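Long-range contact in histidine kinase (Paraburkholderia phymatum, PDB 6NB0), which probably transfers phosphate from ATP to a histidine of a protein, as a sensor kinase of a phosphorelay: residues K129-I143 and A159-R173. Numbering follows the deposited sequence. Where two conformers were deposited one is given.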
loop_
_atom_site.group_PDB
_atom_site.type_symbol
_atom_site.label_atom_id
_atom_site.label_comp_id
_atom_site.label_asym_id
_atom_site.label_seq_id
_atom_site.Cartn_x
_atom_site.Cartn_y
_atom_site.Cartn_z
ATOM N N LYS A 129 -5.328 9.408 -15.026
ATOM C CA LYS A 129 -4.156 10.226 -15.333
ATOM C C LYS A 129 -3.441 9.640 -16.544
ATOM O O LYS A 129 -2.736 8.653 -16.419
ATOM C CB LYS A 129 -3.224 10.300 -14.126
ATOM C CG LYS A 129 -3.900 10.807 -12.863
ATOM C CD LYS A 129 -3.086 10.471 -11.616
ATOM C CE LYS A 129 -1.828 11.310 -11.516
ATOM N NZ LYS A 129 -0.982 10.857 -10.377
ATOM N N ARG A 130 -3.645 10.216 -17.723
ATOM C CA ARG A 130 -2.858 9.908 -18.911
ATOM C C ARG A 130 -2.233 11.206 -19.394
ATOM O O ARG A 130 -2.929 12.213 -19.489
ATOM C CB ARG A 130 -3.726 9.310 -20.023
ATOM C CG ARG A 130 -4.492 8.062 -19.632
ATOM C CD ARG A 130 -3.557 6.883 -19.482
ATOM N NE ARG A 130 -4.276 5.666 -19.128
ATOM C CZ ARG A 130 -4.633 5.334 -17.893
ATOM N NH1 ARG A 130 -4.341 6.132 -16.875
ATOM N NH2 ARG A 130 -5.282 4.199 -17.674
ATOM N N ALA A 131 -0.930 11.197 -19.675
ATOM C CA ALA A 131 -0.283 12.387 -20.212
ATOM C C ALA A 131 0.971 11.947 -20.965
ATOM O O ALA A 131 1.596 10.956 -20.584
ATOM C CB ALA A 131 0.083 13.401 -19.116
ATOM N N PRO A 132 1.337 12.658 -22.035
ATOM C CA PRO A 132 2.471 12.193 -22.855
ATOM C C PRO A 132 3.783 12.343 -22.102
ATOM O O PRO A 132 4.002 13.332 -21.402
ATOM C CB PRO A 132 2.420 13.102 -24.097
ATOM C CG PRO A 132 1.575 14.250 -23.740
ATOM C CD PRO A 132 0.659 13.829 -22.602
ATOM N N PHE A 133 4.658 11.353 -22.254
ATOM C CA PHE A 133 5.974 11.403 -21.633
ATOM C C PHE A 133 6.944 10.610 -22.493
ATOM O O PHE A 133 6.549 9.741 -23.279
ATOM C CB PHE A 133 5.970 10.834 -20.192
ATOM C CG PHE A 133 5.703 9.362 -20.142
ATOM C CD1 PHE A 133 6.752 8.449 -20.187
ATOM C CD2 PHE A 133 4.399 8.885 -20.094
ATOM C CE1 PHE A 133 6.514 7.086 -20.174
ATOM C CE2 PHE A 133 4.146 7.509 -20.082
ATOM C CZ PHE A 133 5.197 6.616 -20.115
ATOM N N ALA A 134 8.225 10.889 -22.291
ATOM C CA ALA A 134 9.295 10.208 -23.012
ATOM C C ALA A 134 9.573 8.825 -22.419
ATOM O O ALA A 134 9.842 8.679 -21.220
ATOM C CB ALA A 134 10.555 11.081 -22.999
ATOM N N LEU A 135 9.516 7.800 -23.282
ATOM C CA LEU A 135 9.687 6.419 -22.839
ATOM C C LEU A 135 11.118 6.129 -22.406
ATOM O O LEU A 135 11.343 5.428 -21.416
ATOM C CB LEU A 135 9.281 5.462 -23.967
ATOM C CG LEU A 135 7.763 5.237 -24.085
ATOM C CD1 LEU A 135 7.396 4.562 -25.430
ATOM C CD2 LEU A 135 7.299 4.387 -22.892
ATOM N N ARG A 136 12.105 6.631 -23.148
ATOM C CA ARG A 136 13.474 6.204 -22.836
ATOM C C ARG A 136 13.967 6.713 -21.476
ATOM O O ARG A 136 14.592 5.938 -20.735
ATOM C CB ARG A 136 14.428 6.635 -23.948
ATOM C CG ARG A 136 15.892 6.351 -23.632
ATOM C CD ARG A 136 16.125 4.862 -23.428
ATOM N NE ARG A 136 17.533 4.523 -23.202
ATOM C CZ ARG A 136 18.411 4.292 -24.179
ATOM N NH1 ARG A 136 18.035 4.383 -25.457
ATOM N NH2 ARG A 136 19.667 3.968 -23.885
ATOM N N PRO A 137 13.737 7.980 -21.092
ATOM C CA PRO A 137 14.104 8.373 -19.721
ATOM C C PRO A 137 13.377 7.567 -18.662
ATOM O O PRO A 137 13.932 7.330 -17.577
ATOM C CB PRO A 137 13.730 9.862 -19.660
ATOM C CG PRO A 137 13.787 10.337 -21.117
ATOM C CD PRO A 137 13.227 9.136 -21.858
ATOM N N LEU A 138 12.157 7.102 -18.946
ATOM C CA LEU A 138 11.494 6.223 -17.977
ATOM C C LEU A 138 12.236 4.894 -17.814
ATOM O O LEU A 138 12.406 4.399 -16.690
ATOM C CB LEU A 138 10.036 5.987 -18.387
ATOM C CG LEU A 138 9.326 5.007 -17.451
ATOM C CD1 LEU A 138 9.351 5.498 -16.008
ATOM C CD2 LEU A 138 7.889 4.750 -17.917
ATOM N N LEU A 139 12.668 4.293 -18.927
ATOM C CA LEU A 139 13.458 3.073 -18.861
ATOM C C LEU A 139 14.755 3.289 -18.087
ATOM O O LEU A 139 15.145 2.442 -17.273
ATOM C CB LEU A 139 13.748 2.577 -20.283
ATOM C CG LEU A 139 12.490 2.183 -21.072
ATOM C CD1 LEU A 139 12.815 1.977 -22.551
ATOM C CD2 LEU A 139 11.822 0.925 -20.499
ATOM N N ASP A 140 15.467 4.389 -18.362
ATOM C CA ASP A 140 16.734 4.629 -17.671
ATOM C C ASP A 140 16.515 4.859 -16.181
ATOM O O ASP A 140 17.303 4.390 -15.344
ATOM C CB ASP A 140 17.460 5.830 -18.281
ATOM C CG ASP A 140 18.003 5.559 -19.681
ATOM O OD1 ASP A 140 18.368 4.417 -19.998
ATOM O OD2 ASP A 140 18.088 6.518 -20.458
ATOM N N GLU A 141 15.454 5.586 -15.828
ATOM C CA GLU A 141 15.130 5.780 -14.415
ATOM C C GLU A 141 14.841 4.462 -13.717
ATOM O O GLU A 141 15.239 4.269 -12.564
ATOM C CB GLU A 141 13.932 6.719 -14.279
ATOM C CG GLU A 141 13.484 6.942 -12.845
ATOM C CD GLU A 141 12.483 8.090 -12.711
ATOM O OE1 GLU A 141 11.654 8.279 -13.637
ATOM O OE2 GLU A 141 12.550 8.812 -11.683
ATOM N N THR A 142 14.119 3.554 -14.391
ATOM C CA THR A 142 13.841 2.236 -13.840
ATOM C C THR A 142 15.140 1.510 -13.517
ATOM O O THR A 142 15.314 0.957 -12.419
ATOM C CB THR A 142 13.005 1.407 -14.840
ATOM O OG1 THR A 142 11.768 2.086 -15.156
ATOM C CG2 THR A 142 12.682 0.018 -14.264
ATOM N N ILE A 143 16.055 1.477 -14.481
ATOM C CA ILE A 143 17.314 0.760 -14.274
ATOM C C ILE A 143 18.066 1.384 -13.108
ATOM O O ILE A 143 18.581 0.684 -12.228
ATOM C CB ILE A 143 18.160 0.778 -15.562
ATOM C CG1 ILE A 143 17.441 0.019 -16.689
ATOM C CG2 ILE A 143 19.569 0.221 -15.298
ATOM C CD1 ILE A 143 17.269 -1.472 -16.407
ATOM N N ALA A 159 20.838 -4.943 -17.440
ATOM C CA ALA A 159 21.109 -4.549 -18.819
ATOM C C ALA A 159 19.823 -4.019 -19.417
ATOM O O ALA A 159 18.739 -4.559 -19.165
ATOM C CB ALA A 159 21.656 -5.711 -19.682
ATOM N N LEU A 160 19.938 -2.938 -20.168
ATOM C CA LEU A 160 18.801 -2.377 -20.879
ATOM C C LEU A 160 19.065 -2.533 -22.362
ATOM O O LEU A 160 20.109 -2.096 -22.860
ATOM C CB LEU A 160 18.575 -0.909 -20.515
ATOM C CG LEU A 160 17.520 -0.162 -21.346
ATOM C CD1 LEU A 160 16.082 -0.713 -21.103
ATOM C CD2 LEU A 160 17.623 1.345 -21.072
ATOM N N ASN A 161 18.127 -3.160 -23.059
ATOM C CA ASN A 161 18.200 -3.344 -24.506
ATOM C C ASN A 161 16.978 -2.684 -25.130
ATOM O O ASN A 161 15.865 -3.211 -25.031
ATOM C CB ASN A 161 18.265 -4.830 -24.857
ATOM C CG ASN A 161 18.237 -5.075 -26.349
ATOM O OD1 ASN A 161 18.737 -4.270 -27.129
ATOM N ND2 ASN A 161 17.644 -6.195 -26.754
ATOM N N THR A 162 17.177 -1.534 -25.771
ATOM C CA THR A 162 16.045 -0.862 -26.379
ATOM C C THR A 162 16.556 0.000 -27.520
ATOM O O THR A 162 17.655 0.564 -27.418
ATOM C CB THR A 162 15.253 0.001 -25.387
ATOM O OG1 THR A 162 14.116 0.555 -26.057
ATOM C CG2 THR A 162 16.101 1.152 -24.800
ATOM N N PRO A 163 15.823 0.057 -28.633
ATOM C CA PRO A 163 16.083 1.078 -29.657
ATOM C C PRO A 163 15.391 2.403 -29.372
ATOM O O PRO A 163 15.583 3.365 -30.120
ATOM C CB PRO A 163 15.511 0.428 -30.924
ATOM C CG PRO A 163 14.288 -0.329 -30.398
ATOM C CD PRO A 163 14.767 -0.893 -29.049
ATOM N N LEU A 164 14.611 2.494 -28.297
ATOM C CA LEU A 164 13.833 3.699 -28.044
ATOM C C LEU A 164 14.749 4.877 -27.714
ATOM O O LEU A 164 15.665 4.765 -26.892
ATOM C CB LEU A 164 12.843 3.451 -26.902
ATOM C CG LEU A 164 11.810 2.342 -27.141
ATOM C CD1 LEU A 164 10.949 2.125 -25.883
ATOM C CD2 LEU A 164 10.939 2.645 -28.369
ATOM N N ALA A 165 14.503 6.003 -28.371
ATOM C CA ALA A 165 15.257 7.231 -28.149
ATOM C C ALA A 165 14.289 8.365 -27.825
ATOM O O ALA A 165 14.189 8.775 -26.664
ATOM C CB ALA A 165 16.120 7.566 -29.369
ATOM N N ALA A 166 13.547 8.853 -28.824
ATOM C CA ALA A 166 12.645 9.987 -28.628
ATOM C C ALA A 166 11.170 9.600 -28.496
ATOM O O ALA A 166 10.330 10.492 -28.302
ATOM C CB ALA A 166 12.804 10.995 -29.773
ATOM N N GLN A 167 10.833 8.308 -28.580
ATOM C CA GLN A 167 9.428 7.905 -28.603
ATOM C C GLN A 167 8.703 8.367 -27.350
ATOM O O GLN A 167 9.255 8.343 -26.254
ATOM C CB GLN A 167 9.301 6.379 -28.712
ATOM C CG GLN A 167 9.544 5.839 -30.116
ATOM C CD GLN A 167 11.023 5.613 -30.426
ATOM O OE1 GLN A 167 11.910 6.000 -29.654
ATOM N NE2 GLN A 167 11.288 4.971 -31.561
ATOM N N GLN A 168 7.450 8.767 -27.521
ATOM C CA GLN A 168 6.600 9.148 -26.406
ATOM C C GLN A 168 5.395 8.223 -26.312
ATOM O O GLN A 168 5.002 7.552 -27.280
ATOM C CB GLN A 168 6.116 10.600 -26.548
ATOM C CG GLN A 168 7.262 11.627 -26.601
ATOM C CD GLN A 168 7.228 12.597 -25.424
ATOM O OE1 GLN A 168 6.151 12.961 -24.943
ATOM N NE2 GLN A 168 8.405 13.023 -24.962
ATOM N N MET A 169 4.783 8.238 -25.132
ATOM C CA MET A 169 3.589 7.462 -24.843
ATOM C C MET A 169 2.640 8.316 -24.020
ATOM O O MET A 169 3.064 8.948 -23.050
ATOM C CB MET A 169 3.947 6.191 -24.065
ATOM C CG MET A 169 2.772 5.485 -23.423
ATOM S SD MET A 169 3.311 3.976 -22.584
ATOM C CE MET A 169 1.734 3.144 -22.438
ATOM N N ASP A 170 1.364 8.308 -24.392
ATOM C CA ASP A 170 0.307 8.955 -23.611
ATOM C C ASP A 170 -0.126 7.935 -22.564
ATOM O O ASP A 170 -0.959 7.073 -22.815
ATOM C CB ASP A 170 -0.844 9.382 -24.512
ATOM C CG ASP A 170 -1.943 10.130 -23.753
ATOM O OD1 ASP A 170 -1.646 10.736 -22.699
ATOM O OD2 ASP A 170 -3.106 10.095 -24.208
ATOM N N GLY A 171 0.463 8.015 -21.376
ATOM C CA GLY A 171 0.210 7.015 -20.361
ATOM C C GLY A 171 0.255 7.614 -18.971
ATOM O O GLY A 171 0.504 8.808 -18.783
ATOM N N ASP A 172 0.008 6.761 -17.984
ATOM C CA ASP A 172 0.071 7.180 -16.583
ATOM C C ASP A 172 1.513 6.942 -16.160
ATOM O O ASP A 172 1.887 5.831 -15.788
ATOM C CB ASP A 172 -0.920 6.386 -15.741
ATOM C CG ASP A 172 -0.976 6.846 -14.297
ATOM O OD1 ASP A 172 0.053 7.279 -13.754
ATOM O OD2 ASP A 172 -2.059 6.755 -13.691
ATOM N N ARG A 173 2.358 7.972 -16.290
ATOM C CA ARG A 173 3.795 7.718 -16.178
ATOM C C ARG A 173 4.143 7.136 -14.817
ATOM O O ARG A 173 4.949 6.209 -14.723
ATOM C CB ARG A 173 4.616 8.988 -16.409
ATOM C CG ARG A 173 6.129 8.700 -16.441
ATOM C CD ARG A 173 6.957 9.995 -16.518
ATOM N NE ARG A 173 8.371 9.695 -16.782
ATOM C CZ ARG A 173 9.258 9.341 -15.856
ATOM N NH1 ARG A 173 8.894 9.227 -14.576
ATOM N NH2 ARG A 173 10.507 9.089 -16.205
HETATM O O HOH W 1 -0.285 8.515 -11.411
HETATM O O HOH W 2 -4.645 7.021 -14.293
HETATM O O HOH W 3 9.947 10.149 -19.019
HETATM O O HOH W 4 11.916 8.342 -25.350
HETATM O O HOH W 5 19.314 2.894 -27.892
#
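A short two-stranded antiparallel sheet, in what is probably the ATP-binding domain, as in other histidine kinases, joins F133 to M169 and A131 to G171, strand 131-134 running directly into helix 135-154. Both are hydrogen-bonded pairs, with F133 N to M169 O and M169 N to F133 O each 3.0 Å; L135 N carries the pattern on to Q167 O. The F133 ring shares a face of the sheet with M169; M169 SD lies 4.1 Å from F133 CZ, approaching the ring obliquely in a Met-aromatic contact. Over one ring face lies R173, its CG 3.8 Å from the F133 centroid in a CH-pi contact. With CG anti to the backbone N (chi1 -174°) and the chain extended from there to NE, R173 passes the ring and brings its guanidinium to the helix, where NH1 and NH2 both grip E141 OE1 end-on, NH2 at 2.9 Å, while L138 CD1 lies over a guanidinium face. E141 OE2 forms a salt bridge with R45. Near the start of the helix R136, bent at chi2 (61°), sends NH1 to L164 O at 2.8 Å, nearly in line with the carbonyl, while T162 CG2 covers a face of its guanidinium. L139 CD1 meets L164 CD1 at 3.8 Å. Thus R173 reaches the helix from 159-173, R136 reaches out from it to a backbone carbonyl, and the pairing of E141 with both R173 and R45 would probably favour its carboxylate form.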